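Oxidized polyvinyl alcohol hydrolase (Pseudomonas sp. VM15C, PDB 3WWC) hydrolyses beta-diketones such as 4,6-nonanedione and oxidized polyvinyl alcohol, the second step in degradation of the polymer. Local coordinates at residues 122-130 and 142-153; 78-87 and 303-311. The protein carries 1 engineered substitution. All blocks are in the same frame, centred on the assembly; numbering follows the deposited sequence.

Contact 1 (122-130 and 142-153). With BUA (butanoic acid), chain D.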
# COMPACT_ATOMS: atom_id res chain seq x y z
N ASN A 122 -7.81 7.95 -17.93
CA ASN A 122 -7.63 9.29 -17.37
C ASN A 122 -6.26 9.62 -16.83
O ASN A 122 -6.13 10.41 -15.91
CB ASN A 122 -8.70 9.55 -16.30
CG ASN A 122 -10.09 9.45 -16.87
OD1 ASN A 122 -10.41 10.18 -17.83
ND2 ASN A 122 -10.92 8.51 -16.35
N GLY A 123 -5.25 9.01 -17.44
CA GLY A 123 -3.89 9.29 -17.01
C GLY A 123 -3.33 8.34 -15.97
O GLY A 123 -2.19 8.49 -15.59
N TRP A 124 -4.13 7.37 -15.53
CA TRP A 124 -3.69 6.38 -14.54
C TRP A 124 -3.16 5.13 -15.19
O TRP A 124 -3.68 4.66 -16.23
CB TRP A 124 -4.87 6.03 -13.60
CG TRP A 124 -5.28 7.22 -12.80
CD1 TRP A 124 -6.36 8.04 -13.04
CD2 TRP A 124 -4.57 7.80 -11.72
NE1 TRP A 124 -6.35 9.08 -12.16
CE2 TRP A 124 -5.25 8.96 -11.34
CE3 TRP A 124 -3.39 7.45 -11.06
CZ2 TRP A 124 -4.82 9.77 -10.31
CZ3 TRP A 124 -2.94 8.26 -10.04
CH2 TRP A 124 -3.65 9.41 -9.67
N ASN A 125 -2.15 4.54 -14.58
CA ASN A 125 -1.56 3.36 -15.15
C ASN A 125 -2.40 2.08 -15.11
O ASN A 125 -2.50 1.33 -16.11
CB ASN A 125 -0.21 3.04 -14.49
CG ASN A 125 0.50 1.89 -15.20
OD1 ASN A 125 0.95 2.07 -16.32
ND2 ASN A 125 0.58 0.72 -14.57
N TRP A 126 -3.02 1.84 -13.96
CA TRP A 126 -3.70 0.58 -13.67
C TRP A 126 -5.03 0.87 -12.98
O TRP A 126 -5.12 1.67 -12.08
CB TRP A 126 -2.73 -0.23 -12.79
CG TRP A 126 -3.01 -1.69 -12.84
CD1 TRP A 126 -3.38 -2.48 -11.80
CD2 TRP A 126 -3.02 -2.51 -14.01
NE1 TRP A 126 -3.63 -3.76 -12.25
CE2 TRP A 126 -3.42 -3.80 -13.60
CE3 TRP A 126 -2.73 -2.28 -15.36
CZ2 TRP A 126 -3.53 -4.86 -14.50
CZ3 TRP A 126 -2.85 -3.36 -16.26
CH2 TRP A 126 -3.24 -4.62 -15.82
N ASN A 127 -6.08 0.21 -13.42
CA ASN A 127 -7.44 0.54 -12.95
C ASN A 127 -7.90 0.23 -11.51
O ASN A 127 -8.81 0.89 -11.05
CB ASN A 127 -8.45 -0.11 -13.92
CG ASN A 127 -9.72 0.69 -14.06
OD1 ASN A 127 -9.71 1.91 -14.07
ND2 ASN A 127 -10.84 -0.02 -14.21
N PRO A 128 -7.31 -0.75 -10.80
CA PRO A 128 -7.80 -1.02 -9.44
C PRO A 128 -7.78 0.16 -8.48
O PRO A 128 -8.73 0.36 -7.69
CB PRO A 128 -6.90 -2.15 -8.94
CG PRO A 128 -6.60 -2.97 -10.24
CD PRO A 128 -6.37 -1.80 -11.26
N TRP A 129 -6.68 0.93 -8.51
CA TRP A 129 -6.53 2.08 -7.63
C TRP A 129 -5.85 3.16 -8.46
O TRP A 129 -5.19 2.89 -9.44
CB TRP A 129 -5.60 1.77 -6.43
CG TRP A 129 -6.03 0.58 -5.56
CD1 TRP A 129 -5.49 -0.70 -5.59
CD2 TRP A 129 -7.05 0.56 -4.56
NE1 TRP A 129 -6.14 -1.51 -4.68
CE2 TRP A 129 -7.10 -0.76 -4.03
CE3 TRP A 129 -7.95 1.52 -4.07
CZ2 TRP A 129 -8.00 -1.13 -3.01
CZ3 TRP A 129 -8.84 1.17 -3.08
CH2 TRP A 129 -8.87 -0.16 -2.55
N PHE A 130 -5.98 4.42 -8.00
CA PHE A 130 -5.29 5.52 -8.67
C PHE A 130 -3.90 5.54 -8.01
O PHE A 130 -3.60 6.34 -7.12
CB PHE A 130 -6.10 6.81 -8.40
CG PHE A 130 -7.55 6.75 -8.93
CD1 PHE A 130 -7.77 6.60 -10.29
CD2 PHE A 130 -8.65 6.79 -8.06
CE1 PHE A 130 -9.09 6.48 -10.76
CE2 PHE A 130 -9.94 6.68 -8.53
CZ PHE A 130 -10.17 6.52 -9.90
N TRP A 142 -0.61 13.80 -13.04
CA TRP A 142 -0.46 13.07 -11.80
C TRP A 142 0.95 13.08 -11.27
O TRP A 142 1.22 12.48 -10.23
CB TRP A 142 -1.01 11.64 -11.98
CG TRP A 142 -2.44 11.69 -12.50
CD1 TRP A 142 -2.90 11.11 -13.65
CD2 TRP A 142 -3.60 12.31 -11.87
NE1 TRP A 142 -4.26 11.32 -13.79
CE2 TRP A 142 -4.71 12.05 -12.71
CE3 TRP A 142 -3.79 13.03 -10.68
CZ2 TRP A 142 -6.02 12.50 -12.39
CZ3 TRP A 142 -5.07 13.46 -10.36
CH2 TRP A 142 -6.18 13.19 -11.22
N LYS A 143 1.86 13.77 -11.96
CA LYS A 143 3.21 13.91 -11.42
C LYS A 143 3.17 14.66 -10.10
O LYS A 143 4.03 14.44 -9.27
CB LYS A 143 4.13 14.70 -12.36
CG LYS A 143 4.58 13.89 -13.48
CD LYS A 143 5.44 14.77 -14.42
CE LYS A 143 6.18 13.92 -15.41
NZ LYS A 143 7.05 14.85 -16.20
N ASN A 144 2.21 15.55 -9.87
CA ASN A 144 2.28 16.18 -8.57
C ASN A 144 0.91 16.41 -7.95
O ASN A 144 0.70 17.37 -7.20
CB ASN A 144 3.15 17.46 -8.60
CG ASN A 144 4.70 17.15 -8.60
OD1 ASN A 144 5.30 16.81 -7.57
ND2 ASN A 144 5.34 17.28 -9.78
N ASP A 145 -0.01 15.51 -8.25
CA ASP A 145 -1.35 15.50 -7.68
C ASP A 145 -1.52 14.05 -7.20
O ASP A 145 -1.42 13.12 -8.00
CB ASP A 145 -2.41 15.82 -8.74
CG ASP A 145 -3.82 15.95 -8.14
OD1 ASP A 145 -4.27 15.11 -7.29
OD2 ASP A 145 -4.51 16.90 -8.55
N GLU A 146 -1.79 13.89 -5.90
CA GLU A 146 -1.91 12.58 -5.27
C GLU A 146 -2.97 11.72 -5.91
O GLU A 146 -2.86 10.49 -5.90
CB GLU A 146 -2.22 12.74 -3.77
CG GLU A 146 -3.59 13.34 -3.50
CD GLU A 146 -3.85 13.60 -2.01
OE1 GLU A 146 -3.43 12.77 -1.19
OE2 GLU A 146 -4.47 14.63 -1.66
N GLY A 147 -3.99 12.34 -6.49
CA GLY A 147 -5.06 11.53 -7.08
C GLY A 147 -6.22 11.31 -6.12
O GLY A 147 -6.06 11.44 -4.92
N PRO A 148 -7.37 10.86 -6.62
CA PRO A 148 -8.54 10.69 -5.77
C PRO A 148 -8.60 9.54 -4.79
O PRO A 148 -9.42 9.59 -3.91
CB PRO A 148 -9.72 10.70 -6.76
CG PRO A 148 -9.12 10.37 -8.10
CD PRO A 148 -7.64 10.68 -8.06
N ASP A 149 -7.74 8.53 -4.93
CA ASP A 149 -7.78 7.50 -3.92
C ASP A 149 -7.00 7.97 -2.69
O ASP A 149 -7.49 7.80 -1.56
CB ASP A 149 -7.17 6.17 -4.45
CG ASP A 149 -8.22 5.25 -5.01
OD1 ASP A 149 -9.40 5.35 -4.61
OD2 ASP A 149 -7.89 4.38 -5.85
N SER A 150 -5.79 8.52 -2.89
CA SER A 150 -5.01 8.99 -1.76
C SER A 150 -5.81 9.98 -0.92
O SER A 150 -5.82 9.90 0.32
CB SER A 150 -3.69 9.59 -2.28
OG SER A 150 -2.89 10.12 -1.21
N SER A 151 -6.49 10.93 -1.58
CA SER A 151 -7.28 11.90 -0.80
C SER A 151 -8.54 11.29 -0.19
O SER A 151 -8.93 11.65 0.93
CB SER A 151 -7.64 13.12 -1.66
OG SER A 151 -8.35 12.75 -2.83
N PHE A 152 -9.15 10.33 -0.87
CA PHE A 152 -10.34 9.70 -0.32
C PHE A 152 -9.97 8.98 0.96
O PHE A 152 -10.70 9.06 1.92
CB PHE A 152 -10.86 8.66 -1.35
CG PHE A 152 -11.74 7.60 -0.78
CD1 PHE A 152 -12.80 7.88 0.10
CD2 PHE A 152 -11.53 6.26 -1.14
CE1 PHE A 152 -13.61 6.86 0.59
CE2 PHE A 152 -12.36 5.24 -0.64
CZ PHE A 152 -13.41 5.54 0.23
N PHE A 153 -8.84 8.30 1.00
CA PHE A 153 -8.52 7.52 2.22
C PHE A 153 -8.36 8.43 3.43
O PHE A 153 -8.73 8.03 4.51
CB PHE A 153 -7.22 6.71 2.04
CG PHE A 153 -7.21 5.76 0.87
CD1 PHE A 153 -8.38 5.23 0.32
CD2 PHE A 153 -5.99 5.43 0.31
CE1 PHE A 153 -8.31 4.38 -0.80
CE2 PHE A 153 -5.89 4.59 -0.79
CZ PHE A 153 -7.06 4.05 -1.35
C1 BUA D . 1.32 -3.58 -12.63
C2 BUA D . 1.23 -2.73 -13.90
C3 BUA D . 1.25 -3.65 -15.12
C4 BUA D . 1.08 -2.81 -16.39
O1 BUA D . 1.29 -1.58 -16.29
O2 BUA D . 0.73 -3.41 -17.43
O HOH W 1 -9.82 2.72 -6.80
O HOH W 2 -4.74 8.41 -5.63

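Contact 2 (78-87 and 303-311)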
# COMPACT_ATOMS: atom_id res chain seq x y z
N ASN A 78 -10.26 -9.88 0.56
CA ASN A 78 -9.13 -9.36 1.32
C ASN A 78 -9.46 -9.28 2.79
O ASN A 78 -8.58 -9.44 3.64
CB ASN A 78 -8.78 -8.00 0.73
CG ASN A 78 -7.70 -7.29 1.49
OD1 ASN A 78 -7.99 -6.50 2.40
ND2 ASN A 78 -6.43 -7.58 1.16
N LEU A 79 -10.72 -9.02 3.13
CA LEU A 79 -11.12 -8.89 4.51
C LEU A 79 -11.50 -10.19 5.20
O LEU A 79 -11.34 -10.31 6.44
CB LEU A 79 -12.35 -7.95 4.60
CG LEU A 79 -12.05 -6.49 4.34
CD1 LEU A 79 -13.37 -5.72 4.12
CD2 LEU A 79 -11.32 -5.91 5.60
N THR A 80 -12.02 -11.17 4.44
CA THR A 80 -12.56 -12.37 5.12
C THR A 80 -12.06 -13.72 4.69
O THR A 80 -12.40 -14.74 5.35
CB THR A 80 -14.06 -12.43 4.96
OG1 THR A 80 -14.37 -12.64 3.57
CG2 THR A 80 -14.71 -11.12 5.41
N VAL A 81 -11.34 -13.82 3.57
CA VAL A 81 -10.90 -15.13 3.09
C VAL A 81 -9.46 -15.34 3.53
O VAL A 81 -8.60 -14.48 3.28
CB VAL A 81 -11.01 -15.21 1.56
CG1 VAL A 81 -10.36 -16.54 1.05
CG2 VAL A 81 -12.49 -15.09 1.17
N ALA A 82 -9.20 -16.46 4.21
CA ALA A 82 -7.87 -16.69 4.74
C ALA A 82 -6.73 -16.59 3.74
O ALA A 82 -5.69 -16.00 4.05
CB ALA A 82 -7.83 -18.07 5.44
N ARG A 83 -6.90 -17.18 2.55
CA ARG A 83 -5.84 -17.15 1.55
C ARG A 83 -5.60 -15.76 0.99
O ARG A 83 -4.60 -15.52 0.37
CB ARG A 83 -6.15 -18.11 0.39
CG ARG A 83 -5.77 -19.56 0.59
CD ARG A 83 -6.00 -20.29 -0.76
NE ARG A 83 -5.69 -19.36 -1.86
CZ ARG A 83 -6.57 -18.54 -2.45
NH1 ARG A 83 -7.86 -18.52 -2.11
NH2 ARG A 83 -6.12 -17.68 -3.36
N SER A 84 -6.52 -14.83 1.26
CA SER A 84 -6.42 -13.46 0.78
C SER A 84 -6.01 -12.51 1.89
O SER A 84 -5.95 -11.30 1.67
CB SER A 84 -7.75 -12.99 0.18
OG SER A 84 -8.11 -13.77 -1.00
N GLY A 85 -5.81 -13.05 3.08
CA GLY A 85 -5.36 -12.23 4.21
C GLY A 85 -6.29 -12.09 5.38
O GLY A 85 -5.86 -11.75 6.49
N ALA A 86 -7.58 -12.32 5.15
CA ALA A 86 -8.63 -12.18 6.19
C ALA A 86 -8.29 -11.00 7.09
O ALA A 86 -8.23 -11.09 8.31
CB ALA A 86 -8.73 -13.48 6.99
N ASN A 87 -8.17 -9.82 6.47
CA ASN A 87 -7.73 -8.63 7.19
C ASN A 87 -8.70 -8.10 8.25
O ASN A 87 -8.27 -7.34 9.13
CB ASN A 87 -7.37 -7.54 6.16
CG ASN A 87 -5.99 -7.73 5.59
OD1 ASN A 87 -5.01 -7.32 6.21
ND2 ASN A 87 -5.87 -8.38 4.44
N HIS A 303 3.37 -13.93 -5.48
CA HIS A 303 2.63 -12.69 -5.61
C HIS A 303 1.19 -12.88 -5.18
O HIS A 303 0.29 -13.08 -6.03
CB HIS A 303 2.64 -12.22 -7.06
CG HIS A 303 2.21 -10.80 -7.24
ND1 HIS A 303 2.92 -9.73 -6.72
CD2 HIS A 303 1.13 -10.25 -7.87
CE1 HIS A 303 2.31 -8.60 -7.03
NE2 HIS A 303 1.23 -8.89 -7.73
N MET A 304 0.98 -12.88 -3.88
CA MET A 304 -0.34 -13.03 -3.28
C MET A 304 -0.16 -12.62 -1.83
O MET A 304 0.95 -12.33 -1.42
CB MET A 304 -0.85 -14.47 -3.36
CG MET A 304 0.13 -15.45 -2.89
SD MET A 304 -0.29 -17.18 -3.45
CE MET A 304 -1.90 -17.19 -3.39
N TRP A 305 -1.23 -12.52 -1.08
CA TRP A 305 -1.06 -12.14 0.32
C TRP A 305 -0.18 -13.20 0.96
O TRP A 305 -0.30 -14.38 0.64
CB TRP A 305 -2.41 -12.15 1.03
CG TRP A 305 -2.36 -11.39 2.33
CD1 TRP A 305 -1.97 -11.87 3.58
CD2 TRP A 305 -2.57 -10.00 2.48
NE1 TRP A 305 -1.92 -10.83 4.46
CE2 TRP A 305 -2.28 -9.67 3.82
CE3 TRP A 305 -2.97 -8.99 1.60
CZ2 TRP A 305 -2.37 -8.35 4.31
CZ3 TRP A 305 -3.07 -7.69 2.07
CH2 TRP A 305 -2.76 -7.37 3.44
N PRO A 306 0.68 -12.83 1.92
CA PRO A 306 1.58 -13.75 2.64
C PRO A 306 0.80 -15.01 2.98
O PRO A 306 -0.27 -14.94 3.61
CB PRO A 306 1.96 -12.93 3.87
CG PRO A 306 2.24 -11.56 3.18
CD PRO A 306 0.97 -11.42 2.27
N GLN A 307 1.35 -16.16 2.57
CA GLN A 307 0.66 -17.43 2.71
C GLN A 307 1.10 -18.28 3.87
O GLN A 307 0.28 -19.07 4.39
CB GLN A 307 0.86 -18.25 1.43
CG GLN A 307 0.23 -17.61 0.19
CD GLN A 307 -1.28 -17.61 0.24
OE1 GLN A 307 -1.92 -16.55 0.32
NE2 GLN A 307 -1.87 -18.79 0.21
N LEU A 308 2.35 -18.16 4.24
CA LEU A 308 2.86 -18.93 5.37
C LEU A 308 2.49 -18.22 6.69
O LEU A 308 2.87 -17.06 6.91
CB LEU A 308 4.39 -19.08 5.27
CG LEU A 308 4.88 -19.73 3.99
CD1 LEU A 308 6.42 -19.48 3.88
CD2 LEU A 308 4.49 -21.22 3.98
N ASN A 309 1.80 -18.93 7.58
CA ASN A 309 1.41 -18.34 8.89
C ASN A 309 0.82 -16.97 8.68
O ASN A 309 1.21 -16.00 9.32
CB ASN A 309 2.64 -18.29 9.81
CG ASN A 309 3.22 -19.67 10.04
OD1 ASN A 309 2.47 -20.58 10.41
ND2 ASN A 309 4.52 -19.84 9.87
N THR A 310 -0.17 -16.92 7.81
CA THR A 310 -0.79 -15.66 7.42
C THR A 310 -1.24 -14.78 8.56
O THR A 310 -0.87 -13.60 8.60
CB THR A 310 -1.99 -15.91 6.52
OG1 THR A 310 -1.53 -16.60 5.35
CG2 THR A 310 -2.64 -14.55 6.08
N GLN A 311 -2.03 -15.29 9.48
CA GLN A 311 -2.48 -14.44 10.58
C GLN A 311 -1.35 -14.11 11.54
O GLN A 311 -1.33 -13.00 12.09
CB GLN A 311 -3.67 -15.09 11.32
CG GLN A 311 -4.94 -15.15 10.50
CD GLN A 311 -5.38 -13.73 10.08
OE1 GLN A 311 -5.34 -12.79 10.87
NE2 GLN A 311 -5.73 -13.58 8.83
O HOH W 3 -5.44 -16.07 7.02
O HOH W 4 -3.63 -18.08 4.14
O HOH W 5 -3.74 -13.79 -1.73
O HOH W 6 -5.92 -10.40 9.84

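Contact 1 (122-130 and 142-153)
W124 and W142 lie face to face where the loop after strand 96-100 of this alpha/beta-hydrolase fold folds back on the lead-in to helix 148-160. The six-membered ring of W124 covers the five-membered ring of W142, centroids 3.8 Å apart and planes at 28°, while the two side chains cross at about a right angle. CZ2 of W124 sits over the centre of the W142 indole, and CB of F130 covers the other face of W124, sandwiching it. W142 is fixed in rotation by its edge: NE1 donates to O of N122 at 3.0 Å, almost straight (173°), within the ring plane and onto a carbonyl lone pair. G123 and G147 leave room for the pair; a CB on either would collide with an indole. P148 wedges in next, its CD 3.7 Å from CZ2 of W124 and its CG over one face of the F130 ring, a CH-pi contact 4.0 Å from the centroid. With CG beside the backbone N (chi1 -60°), the F130 ring swings away from its own carbonyl and across P148. The buried carboxylate of D149 faces the loop: OD2 lies at the edge of the W129 indole, while OD1 of D149 forms a salt bridge with R48. One helical turn on from D149, CZ of F153 meets CZ3 of W129, whose NE1 is held by O of T69. W126 borders both butanoic acid pockets and N125 one of them; ND2 of N125 donates to O1 of that butanoic acid at 3.0 Å. A water donates to O of F130 and O of E146 and accepts from N of S150, while OD2 of D149 takes the backbone N-H of F130 at 2.9 Å on its anti side, tilted out of the carboxylate plane.

Contact 2 (78-87 and 303-311)
Between the butanoic acid pocket and helix 310-322, W305 packs on G85 in the turn that follows helix 75-80. CA of G85 lies over the five-membered ring of W305 in a CH-pi contact, 3.6 Å from the centroid and 15° off the normal. On the same face ND2 of N87 approaches CH2 of W305 at 3.4 Å, its amide plane steeply inclined to the ring; this amide donates to O of N78, and its OD1 accepts from W65. CG of W305 stands anti to the backbone N (chi1 -163°), which carries the indole across the turn, and P306 CD covers the opposite face. In this alpha/beta-hydrolase fold the contact thus joins the turn between helix 75-80 and strand 96-100 to the approach to helix 310-322. Replacing W305 by an alanine would probably open a gap over G85 and N87 and leave OD1 of N314 without the NE1 donor it now accepts from. From the helix start, NE2 of Q311 donates to O of G85 at 3.0 Å, bent (133°) and from above the carbonyl plane. One water bridges O of R83 and N of W305; another donates to both O of A82 and OG1 of T310.

In the fold
From the N terminus, strand 62-68 leads to 78-87, the last turn of helix 75-80 and the loop after it, whose contact 2 partner comes more than 200 residues later. After strand 96-100, contact 1 closes 122-130 onto 142-153. Contact 1 is local and lies wholly within the long loop of contact 2; the two do not cross. Four further strands of the central sheet follow helix 148-160, the last of them, 292-298, leading to 303-311, where contact 2 ties the end of helix 75-80 and its following turn to the start of helix 310-322. The contacts sit on opposite sides of the chain's centre, yet 122-130 carries N125 and W126, and 303-311 carries H303, all of the butanoic acid pockets.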